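ABC-type phosphate transport system, periplasmic component (Lactobacillus brevis, PDB 4ECF) binds phosphate and probably serves as the solute-binding component (PstS) of an ABC transporter that imports phosphate across the cytoplasmic membrane. Local coordinates at residues Thr7-Thr12 / Gly51-Gly56; Gly44-Gln49 / Gly63-Ile68; Asn57-Ala62 / Ser206-Tyr211; His76-Val81 / Thr225-Pro230. One frame throughout, in Å; residues are numbered along the deposited sequence.

Contact 1: residues Thr7-Thr12 / Gly51-Gly56. With PO4 (phosphate ion), chain B.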
# COMPACT_ATOMS: atom_id res chain seq x y z
N THR A 7 2.15 17.70 -10.25
CA THR A 7 2.70 17.06 -9.07
C THR A 7 1.66 16.15 -8.40
O THR A 7 0.49 16.54 -8.19
CB THR A 7 3.22 18.10 -8.10
OG1 THR A 7 4.25 18.89 -8.72
CG2 THR A 7 3.79 17.48 -6.83
N ALA A 8 2.08 14.91 -8.14
CA ALA A 8 1.31 13.88 -7.44
C ALA A 8 2.05 13.52 -6.17
O ALA A 8 3.27 13.29 -6.21
CB ALA A 8 1.17 12.66 -8.32
N VAL A 9 1.37 13.51 -5.03
CA VAL A 9 2.02 13.18 -3.77
C VAL A 9 1.14 12.21 -2.95
O VAL A 9 -0.07 12.13 -3.16
CB VAL A 9 2.32 14.39 -2.89
CG1 VAL A 9 2.99 15.52 -3.70
CG2 VAL A 9 1.09 14.87 -2.16
N GLY A 10 1.77 11.47 -2.03
CA GLY A 10 1.03 10.68 -1.03
C GLY A 10 1.52 9.26 -0.88
O GLY A 10 2.67 9.04 -0.53
N SER A 11 0.59 8.32 -1.00
CA SER A 11 0.87 6.92 -0.76
C SER A 11 2.24 6.43 -1.19
O SER A 11 2.58 6.52 -2.39
CB SER A 11 -0.18 6.09 -1.44
OG SER A 11 0.24 4.72 -1.50
N THR A 12 3.03 5.93 -0.25
CA THR A 12 4.30 5.29 -0.59
C THR A 12 4.12 3.88 -1.19
O THR A 12 4.96 3.43 -1.97
CB THR A 12 5.30 5.27 0.60
OG1 THR A 12 4.84 4.37 1.61
CG2 THR A 12 5.42 6.68 1.18
N GLY A 51 -5.96 21.54 -2.37
CA GLY A 51 -5.69 22.00 -3.70
C GLY A 51 -4.23 22.41 -3.85
O GLY A 51 -3.89 23.26 -4.66
N ALA A 52 -3.36 21.79 -3.04
CA ALA A 52 -1.95 22.12 -3.01
C ALA A 52 -1.10 21.31 -4.00
O ALA A 52 0.07 21.63 -4.24
CB ALA A 52 -1.41 21.97 -1.59
N VAL A 53 -1.74 20.28 -4.60
CA VAL A 53 -1.12 19.40 -5.60
C VAL A 53 -2.18 19.09 -6.65
O VAL A 53 -3.34 19.41 -6.47
CB VAL A 53 -0.66 18.06 -4.97
CG1 VAL A 53 0.45 18.24 -3.90
CG2 VAL A 53 -1.83 17.28 -4.35
N GLN A 54 -1.76 18.44 -7.74
CA GLN A 54 -2.71 18.07 -8.79
C GLN A 54 -3.37 16.70 -8.53
O GLN A 54 -4.47 16.45 -8.99
CB GLN A 54 -2.02 18.09 -10.14
CG GLN A 54 -1.79 19.52 -10.68
CD GLN A 54 -0.77 20.28 -9.85
OE1 GLN A 54 0.34 19.81 -9.64
NE2 GLN A 54 -1.18 21.44 -9.31
N ILE A 55 -2.61 15.77 -7.97
CA ILE A 55 -3.06 14.38 -7.70
C ILE A 55 -2.67 13.99 -6.29
O ILE A 55 -1.53 14.17 -5.89
CB ILE A 55 -2.44 13.37 -8.69
CG1 ILE A 55 -2.87 13.71 -10.11
CG2 ILE A 55 -2.84 11.93 -8.31
CD1 ILE A 55 -2.28 12.81 -11.18
N GLY A 56 -3.64 13.45 -5.54
CA GLY A 56 -3.40 12.83 -4.24
C GLY A 56 -3.40 11.33 -4.41
O GLY A 56 -4.39 10.73 -4.85
P PO4 B . 1.14 4.49 2.57
O1 PO4 B . 1.24 3.40 3.63
O2 PO4 B . -0.05 5.36 2.74
O3 PO4 B . 2.41 5.29 2.46
O4 PO4 B . 1.01 3.78 1.14

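Contact 2: residues Gly44-Gln49 / Gly63-Ile68. With EDO (1,2-ethanediol), chain E.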
# COMPACT_ATOMS: atom_id res chain seq x y z
N GLY A 44 -1.38 12.63 1.08
CA GLY A 44 -1.97 12.69 -0.23
C GLY A 44 -3.38 13.27 -0.20
O GLY A 44 -3.70 14.18 -0.95
N LEU A 45 -4.22 12.71 0.67
CA LEU A 45 -5.58 13.16 0.80
C LEU A 45 -5.67 14.59 1.33
O LEU A 45 -6.45 15.40 0.82
CB LEU A 45 -6.40 12.18 1.65
CG LEU A 45 -6.60 10.79 1.05
CD1 LEU A 45 -7.25 9.86 2.06
CD2 LEU A 45 -7.40 10.85 -0.26
N SER A 46 -4.89 14.91 2.36
CA SER A 46 -4.93 16.28 2.88
C SER A 46 -4.47 17.31 1.85
O SER A 46 -5.09 18.39 1.74
CB SER A 46 -4.06 16.38 4.14
OG SER A 46 -4.64 15.60 5.18
N GLN A 47 -3.44 16.99 1.07
CA GLN A 47 -2.89 17.96 0.11
C GLN A 47 -3.83 18.15 -1.10
O GLN A 47 -4.01 19.26 -1.56
CB GLN A 47 -1.50 17.57 -0.36
CG GLN A 47 -0.46 17.69 0.75
CD GLN A 47 -0.27 19.12 1.18
OE1 GLN A 47 0.25 19.92 0.42
NE2 GLN A 47 -0.68 19.44 2.41
N ILE A 48 -4.46 17.07 -1.53
CA ILE A 48 -5.38 17.22 -2.65
C ILE A 48 -6.62 18.01 -2.21
O ILE A 48 -7.12 18.88 -2.96
CB ILE A 48 -5.69 15.89 -3.38
CG1 ILE A 48 -6.42 16.15 -4.72
CG2 ILE A 48 -6.54 14.94 -2.54
CD1 ILE A 48 -5.59 16.96 -5.72
N GLN A 49 -7.12 17.74 -1.00
CA GLN A 49 -8.25 18.54 -0.47
C GLN A 49 -7.91 20.01 -0.42
O GLN A 49 -8.76 20.86 -0.70
CB GLN A 49 -8.72 18.04 0.88
CG GLN A 49 -9.55 19.01 1.68
CD GLN A 49 -10.28 18.30 2.80
OE1 GLN A 49 -11.27 17.63 2.52
NE2 GLN A 49 -9.79 18.40 4.04
N GLY A 63 -13.20 9.15 1.97
CA GLY A 63 -14.07 9.14 3.17
C GLY A 63 -13.60 8.35 4.38
O GLY A 63 -14.16 8.52 5.47
N GLU A 64 -12.59 7.49 4.21
CA GLU A 64 -11.97 6.73 5.31
C GLU A 64 -11.12 7.57 6.27
O GLU A 64 -10.80 7.12 7.35
CB GLU A 64 -11.14 5.56 4.75
CG GLU A 64 -11.98 4.56 3.97
CD GLU A 64 -11.18 3.35 3.55
OE1 GLU A 64 -10.63 2.68 4.45
OE2 GLU A 64 -11.05 3.09 2.33
N GLN A 65 -10.73 8.78 5.84
CA GLN A 65 -9.82 9.62 6.61
C GLN A 65 -10.61 10.76 7.24
O GLN A 65 -11.27 11.54 6.55
CB GLN A 65 -8.72 10.20 5.71
CG GLN A 65 -7.75 11.12 6.46
CD GLN A 65 -6.48 11.38 5.68
OE1 GLN A 65 -5.91 10.44 5.09
NE2 GLN A 65 -6.01 12.65 5.66
N LYS A 66 -10.57 10.84 8.57
CA LYS A 66 -11.30 11.90 9.28
C LYS A 66 -10.86 13.28 8.80
O LYS A 66 -9.66 13.53 8.66
CB LYS A 66 -11.10 11.81 10.80
CG LYS A 66 -11.56 10.51 11.44
CD LYS A 66 -11.93 10.69 12.92
CE LYS A 66 -11.32 9.61 13.82
NZ LYS A 66 -11.44 8.23 13.27
N GLY A 67 -11.83 14.14 8.52
CA GLY A 67 -11.58 15.53 8.11
C GLY A 67 -11.44 15.78 6.62
O GLY A 67 -11.22 16.91 6.18
N ILE A 68 -11.53 14.71 5.83
CA ILE A 68 -11.50 14.83 4.37
C ILE A 68 -12.94 14.86 3.85
O ILE A 68 -13.73 13.94 4.16
CB ILE A 68 -10.71 13.66 3.70
CG1 ILE A 68 -9.28 13.54 4.25
CG2 ILE A 68 -10.77 13.74 2.17
CD1 ILE A 68 -8.33 14.69 3.85
C1 EDO E . 3.86 20.25 -1.58
O1 EDO E . 5.24 19.90 -1.69
C2 EDO E . 3.01 19.04 -1.89
O2 EDO E . 1.94 18.82 -0.95

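Contact 3: residues Asn57-Ala62 / Ser206-Tyr211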
# COMPACT_ATOMS: atom_id res chain seq x y z
N ASN A 57 -2.28 10.71 -4.13
CA ASN A 57 -2.10 9.26 -4.25
C ASN A 57 -2.54 8.62 -2.95
O ASN A 57 -1.98 8.96 -1.89
CB ASN A 57 -0.62 8.97 -4.49
CG ASN A 57 -0.07 9.53 -5.80
OD1 ASN A 57 -0.81 9.90 -6.74
ND2 ASN A 57 1.25 9.60 -5.87
N SER A 58 -3.48 7.68 -3.01
CA SER A 58 -4.09 7.13 -1.81
C SER A 58 -4.35 5.62 -1.94
O SER A 58 -4.85 5.16 -2.97
CB SER A 58 -5.39 7.83 -1.53
OG SER A 58 -6.10 7.32 -0.40
N ASP A 59 -4.10 4.89 -0.86
CA ASP A 59 -4.53 3.48 -0.73
C ASP A 59 -5.92 3.32 -0.17
O ASP A 59 -6.41 2.18 -0.06
CB ASP A 59 -3.58 2.68 0.21
CG ASP A 59 -2.14 2.97 -0.03
OD1 ASP A 59 -1.70 3.01 -1.19
OD2 ASP A 59 -1.40 3.08 0.98
N LEU A 60 -6.55 4.42 0.21
CA LEU A 60 -7.85 4.40 0.87
C LEU A 60 -8.88 5.23 0.08
O LEU A 60 -8.54 6.20 -0.63
CB LEU A 60 -7.76 4.96 2.30
CG LEU A 60 -6.74 4.30 3.21
CD1 LEU A 60 -6.70 5.01 4.58
CD2 LEU A 60 -7.00 2.77 3.36
N PHE A 61 -10.15 4.91 0.25
CA PHE A 61 -11.21 5.85 -0.18
C PHE A 61 -11.11 7.13 0.65
O PHE A 61 -10.80 7.07 1.86
CB PHE A 61 -12.59 5.20 -0.08
CG PHE A 61 -12.84 4.16 -1.13
CD1 PHE A 61 -12.37 2.86 -0.98
CD2 PHE A 61 -13.54 4.47 -2.27
CE1 PHE A 61 -12.61 1.89 -1.95
CE2 PHE A 61 -13.77 3.51 -3.26
CZ PHE A 61 -13.31 2.21 -3.07
N ALA A 62 -11.40 8.29 0.02
CA ALA A 62 -11.20 9.57 0.67
C ALA A 62 -11.98 9.69 1.98
O ALA A 62 -11.44 10.19 3.01
CB ALA A 62 -11.54 10.72 -0.25
N SER A 206 -5.65 -3.44 -0.92
CA SER A 206 -6.57 -2.31 -1.11
C SER A 206 -6.56 -1.83 -2.56
O SER A 206 -5.66 -2.17 -3.31
CB SER A 206 -6.26 -1.13 -0.18
OG SER A 206 -5.09 -0.44 -0.60
N TYR A 207 -7.53 -0.98 -2.89
CA TYR A 207 -7.54 -0.30 -4.17
C TYR A 207 -6.58 0.89 -4.07
O TYR A 207 -6.41 1.47 -3.01
CB TYR A 207 -8.95 0.19 -4.55
CG TYR A 207 -9.96 -0.94 -4.71
CD1 TYR A 207 -9.98 -1.74 -5.85
CD2 TYR A 207 -10.89 -1.19 -3.71
CE1 TYR A 207 -10.92 -2.79 -5.98
CE2 TYR A 207 -11.82 -2.23 -3.83
CZ TYR A 207 -11.83 -3.00 -5.00
OH TYR A 207 -12.76 -4.05 -5.14
N GLU A 208 -5.92 1.16 -5.18
CA GLU A 208 -5.03 2.33 -5.36
C GLU A 208 -5.76 3.42 -6.10
O GLU A 208 -6.37 3.17 -7.18
CB GLU A 208 -3.79 1.94 -6.13
CG GLU A 208 -2.90 0.92 -5.42
CD GLU A 208 -2.16 1.47 -4.23
OE1 GLU A 208 -2.81 2.04 -3.31
OE2 GLU A 208 -0.92 1.30 -4.24
N HIS A 209 -5.69 4.64 -5.56
CA HIS A 209 -6.50 5.78 -6.03
C HIS A 209 -5.63 6.96 -6.43
O HIS A 209 -4.65 7.29 -5.71
CB HIS A 209 -7.39 6.28 -4.92
CG HIS A 209 -8.30 5.26 -4.32
ND1 HIS A 209 -9.64 5.26 -4.54
CD2 HIS A 209 -8.05 4.31 -3.37
CE1 HIS A 209 -10.21 4.28 -3.77
NE2 HIS A 209 -9.22 3.68 -3.07
N LEU A 210 -5.97 7.60 -7.54
CA LEU A 210 -5.37 8.90 -7.94
C LEU A 210 -6.48 9.93 -7.82
O LEU A 210 -7.32 10.02 -8.70
CB LEU A 210 -4.81 8.85 -9.36
CG LEU A 210 -3.70 7.82 -9.63
CD1 LEU A 210 -3.21 7.92 -11.06
CD2 LEU A 210 -2.54 7.98 -8.67
N TYR A 211 -6.62 10.57 -6.68
CA TYR A 211 -7.63 11.58 -6.47
C TYR A 211 -7.25 12.91 -7.06
O TYR A 211 -6.09 13.35 -6.93
CB TYR A 211 -7.85 11.76 -4.95
CG TYR A 211 -8.85 10.78 -4.36
CD1 TYR A 211 -10.23 10.96 -4.55
CD2 TYR A 211 -8.43 9.63 -3.69
CE1 TYR A 211 -11.14 10.06 -4.01
CE2 TYR A 211 -9.35 8.71 -3.14
CZ TYR A 211 -10.68 8.90 -3.32
OH TYR A 211 -11.60 8.00 -2.77
O HOH W 1 -8.92 1.56 -1.28

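Contact 4: residues His76-Val81 / Thr225-Pro230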
# COMPACT_ATOMS: atom_id res chain seq x y z
N HIS A 76 -10.22 8.07 -8.89
CA HIS A 76 -9.80 7.31 -10.08
C HIS A 76 -9.03 6.13 -9.59
O HIS A 76 -7.96 6.28 -9.00
CB HIS A 76 -8.91 8.12 -11.02
CG HIS A 76 -9.46 9.48 -11.39
ND1 HIS A 76 -9.31 10.58 -10.60
CD2 HIS A 76 -10.18 9.87 -12.50
CE1 HIS A 76 -9.90 11.63 -11.20
NE2 HIS A 76 -10.44 11.21 -12.37
N ARG A 77 -9.62 4.96 -9.68
CA ARG A 77 -8.91 3.74 -9.25
C ARG A 77 -8.05 3.20 -10.37
O ARG A 77 -8.48 3.19 -11.54
CB ARG A 77 -9.88 2.70 -8.69
CG ARG A 77 -10.28 2.97 -7.25
CD ARG A 77 -11.18 1.90 -6.69
NE ARG A 77 -12.58 2.04 -7.14
CZ ARG A 77 -13.53 1.19 -6.79
NH1 ARG A 77 -13.22 0.12 -6.05
NH2 ARG A 77 -14.77 1.39 -7.18
N VAL A 78 -6.83 2.75 -10.05
CA VAL A 78 -5.83 2.40 -11.06
C VAL A 78 -5.20 1.04 -10.87
O VAL A 78 -4.54 0.53 -11.75
CB VAL A 78 -4.75 3.50 -11.13
CG1 VAL A 78 -5.37 4.87 -11.45
CG2 VAL A 78 -3.87 3.58 -9.88
N ALA A 79 -5.41 0.43 -9.70
CA ALA A 79 -4.70 -0.80 -9.37
C ALA A 79 -5.23 -1.32 -8.05
O ALA A 79 -5.97 -0.62 -7.34
CB ALA A 79 -3.20 -0.53 -9.25
N VAL A 80 -4.90 -2.58 -7.76
CA VAL A 80 -5.02 -3.16 -6.41
C VAL A 80 -3.58 -3.44 -5.96
O VAL A 80 -2.72 -3.88 -6.76
CB VAL A 80 -5.89 -4.43 -6.40
CG1 VAL A 80 -5.67 -5.24 -5.12
CG2 VAL A 80 -7.35 -4.04 -6.67
N VAL A 81 -3.29 -3.17 -4.71
CA VAL A 81 -1.98 -3.50 -4.08
C VAL A 81 -2.20 -4.48 -2.92
O VAL A 81 -3.08 -4.28 -2.08
CB VAL A 81 -1.26 -2.21 -3.63
CG1 VAL A 81 -1.99 -1.55 -2.44
CG2 VAL A 81 0.21 -2.49 -3.36
N THR A 225 -5.69 9.15 -17.48
CA THR A 225 -6.17 8.35 -18.60
C THR A 225 -5.10 7.31 -19.05
O THR A 225 -5.38 6.13 -19.22
CB THR A 225 -6.56 9.25 -19.73
OG1 THR A 225 -7.66 10.06 -19.30
CG2 THR A 225 -6.94 8.45 -20.99
N TYR A 226 -3.85 7.77 -19.15
CA TYR A 226 -2.73 6.90 -19.51
C TYR A 226 -2.51 5.76 -18.53
O TYR A 226 -2.43 4.61 -18.93
CB TYR A 226 -1.47 7.76 -19.68
CG TYR A 226 -0.23 7.03 -20.11
CD1 TYR A 226 0.07 6.85 -21.45
CD2 TYR A 226 0.71 6.65 -19.18
CE1 TYR A 226 1.24 6.24 -21.84
CE2 TYR A 226 1.91 6.04 -19.59
CZ TYR A 226 2.16 5.85 -20.89
OH TYR A 226 3.33 5.24 -21.30
N VAL A 227 -2.50 6.06 -17.22
CA VAL A 227 -2.31 5.05 -16.21
C VAL A 227 -3.46 4.01 -16.24
O VAL A 227 -3.22 2.85 -16.09
CB VAL A 227 -2.21 5.67 -14.79
CG1 VAL A 227 -2.18 4.59 -13.73
CG2 VAL A 227 -0.99 6.58 -14.69
N GLN A 228 -4.67 4.45 -16.55
CA GLN A 228 -5.84 3.53 -16.60
C GLN A 228 -5.97 2.80 -17.96
O GLN A 228 -6.85 1.94 -18.13
CB GLN A 228 -7.12 4.34 -16.35
CG GLN A 228 -7.27 4.82 -14.94
CD GLN A 228 -8.52 5.64 -14.69
OE1 GLN A 228 -8.90 6.48 -15.49
NE2 GLN A 228 -9.17 5.36 -13.56
N SER A 229 -5.14 3.12 -18.94
CA SER A 229 -5.35 2.63 -20.30
C SER A 229 -4.94 1.16 -20.36
O SER A 229 -4.00 0.76 -19.64
CB SER A 229 -4.56 3.47 -21.32
OG SER A 229 -3.16 3.26 -21.15
N PRO A 230 -5.66 0.35 -21.17
CA PRO A 230 -5.38 -1.09 -21.26
C PRO A 230 -3.90 -1.37 -21.54
O PRO A 230 -3.34 -2.29 -20.95
CB PRO A 230 -6.25 -1.55 -22.42
CG PRO A 230 -7.42 -0.61 -22.39
CD PRO A 230 -6.86 0.73 -21.95

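Contact 1: residues Thr7-Thr12 / Gly51-Gly56
The carbonyl oxygen of T7 takes two backbone donors, Q54 N from the loop just before strand 55-58 at 3.0 Å and I55 N at its start at 3.2 Å, while T7 N is held by the side chain of Q54. That last bond, from T7 N to Q54 OE1, measures 2.8 Å and lies in the plane of the side-chain carbonyl. The glutamine chain bends back at its second torsion (chi2 68°), which brings OE1 back to T7 N, so that a side-chain carbonyl acts as acceptor beside the main-chain bonds. V9 N then donates to I55 O at 3.1 Å and continues the parallel pairing.

Around these bonds the two sides of the sheet differ. A8 CB rests on I55 CB at 3.7 Å, and on the other side both methyls of V9 lean on V53 CG1. I55 also packs against helix 218-228, and V53 reaches helix 41-50, so each surface of the strand pair has a helix on it.

Farther along, the chain leaves the strand at G10 and enters the phosphate site. T12 grips phosphate oxygen O3 through both its backbone N and OG1, the latter at 2.7 Å; S131, T133, T41, R127 and A13 add further bonds to the ion. The neutral amide of Q54 thus extends the pairing just before strand 55-58 begins, while past G10 the chain delivers amide and hydroxyl groups to an anion, as suits a phosphate receptor.

Contact 2: residues Gly44-Gln49 / Gly63-Ile68
A helix packed against a type II turn is the element here: the turn from Q65 to I68, in the loop between strands 55-58 and 73-87, lies along the flank of helix 41-50. The apolar centre of the contact is I68, whose CD1 sits 3.6 Å from L45 O and 3.9 Å from L45 CB, against the side of the helix. Next to it, the side chains of L45 and Q65 run antiparallel past one another, with L45 CD1 3.4 Å from Q65 OE1.

Q49 supplies the polar link. With CG anti to the backbone N (chi1 163°) and an extended chain beyond, its amide spans the gap to the turn, and NE2 donates to G67 O at 3.0 Å in a nearly straight bond (175° at the hydrogen). The acceptor lies in the plane of the Q49 amide, whereas the donor is tilted by 20° from the plane of the G67 carbonyl. Q49 OE1 passes I68 CA at 3.4 Å and accepts a bond from N69 N.

Both S46 OG and Q65 NE2 bond to G42 O, one turn back in the helix, and the two atoms stand 3.3 Å apart. G67 has a positive phi, as the third residue of a type II turn commonly does. By using its carbonyl oxygen and its NH2 together, the Q49 amide bridges the backbone on the two sides of I68, G67 O and N69 N, which should fix both the tilt of that amide and the position of the turn.

Contact 3: residues Asn57-Ala62 / Ser206-Tyr211
Backbone bonds join S58 and H209 in both directions: S58 N donates to H209 O at 3.0 Å, and H209 N to S58 O at 2.8 Å, an antiparallel hydrogen-bonded pair. Beyond it strand 55-58 ends, and side chains take over the polar links. S206 OG meets D59 O on a lone pair, and A62 N donates to Y211 OH at 2.8 Å. A water joins D59 O to H209 NE2.

Aromatic contacts fill the side occupied by H209. The histidine turns its edge to F61 in a T-shaped stack, planes at 73°, with CE1 over the centre of the phenyl face. L60 O lies above one face of the imidazole, and A62 CB makes a CH-pi contact over the Y211 ring.

The acidic pair D59 and E208 runs side by side, OD1 of D59 only 2.6 Å from OE1 of E208. The E208 chain folds at its second torsion (chi2 -72°), bringing OE1 there although its CB points away; S11 also bonds to D59 OD1, beside the phosphate.

Strand 205-213 lies between 55-58 and 73-87 in the sheet, where D75 holds H209 ND1. Helix 41-50 covers S58 and Y211, while helix 132-140 meets L60 and S206.

Contact 4: residues His76-Val81 / Thr225-Pro230
V78 and V227 form the close, buried part of this strand-to-helix contact. V227 projects CG1 anti to its main-chain nitrogen (chi1 173°), and that methyl meets V78 CB at 3.8 Å and V78 CG1 at 3.9 Å. The two valines meet at an oblique angle, and A21 of helix 15-28 packs on V227 as well.

Toward solvent the contact thins to one long side chain. Q228 reaches out from next to V227, extended beyond CG, and crosses V78 at about a right angle, its CG 4.0 Å from V78 CG1. At the end of the chain NE2 donates to R77 O at 3.0 Å with 168° at the hydrogen. R77 O lies in the plane of the Q228 amide, yet the donor stands 41° out of the plane of the R77 carbonyl, so the bond does not use a lone-pair direction. The same NE2 passes H76 CB at 3.8 Å. The R77 side chain leaves the backbone on the side away from the helix; its guanidinium makes a cation-pi contact with Y207.

Strand 73-87 pairs with strand 205-213 through H76, V78, A79 and V81, and H76 ND1 bonds to L210 O. Just past the touching residues, S229 marks the N-cap of helix 230-239, whose Q233 NE2 bonds to both V78 O and V227 O and so joins this helix to the same strand and to helix 218-228.

From the N terminus, strand 4-10 opens contact 1, which closes when the chain returns at residues 51-56 after strand 32-39 and helix 41-50. Contact 2 crosses it: 44-49 lies inside that loop, whereas 63-68 comes after it and folds the next loop back onto the helix. Contact 3 begins at 57-62, between the two segments of contact 2, and waits for strand 205-213, so these two cross as well. Contact 4 opens at 76-81 inside that long excursion and closes beyond it at 225-230, crossing contact 3. Contacts 1 and 3 share strand 55-58 and join neighbouring strands of one sheet; contact 4 ties that sheet to helix 218-228.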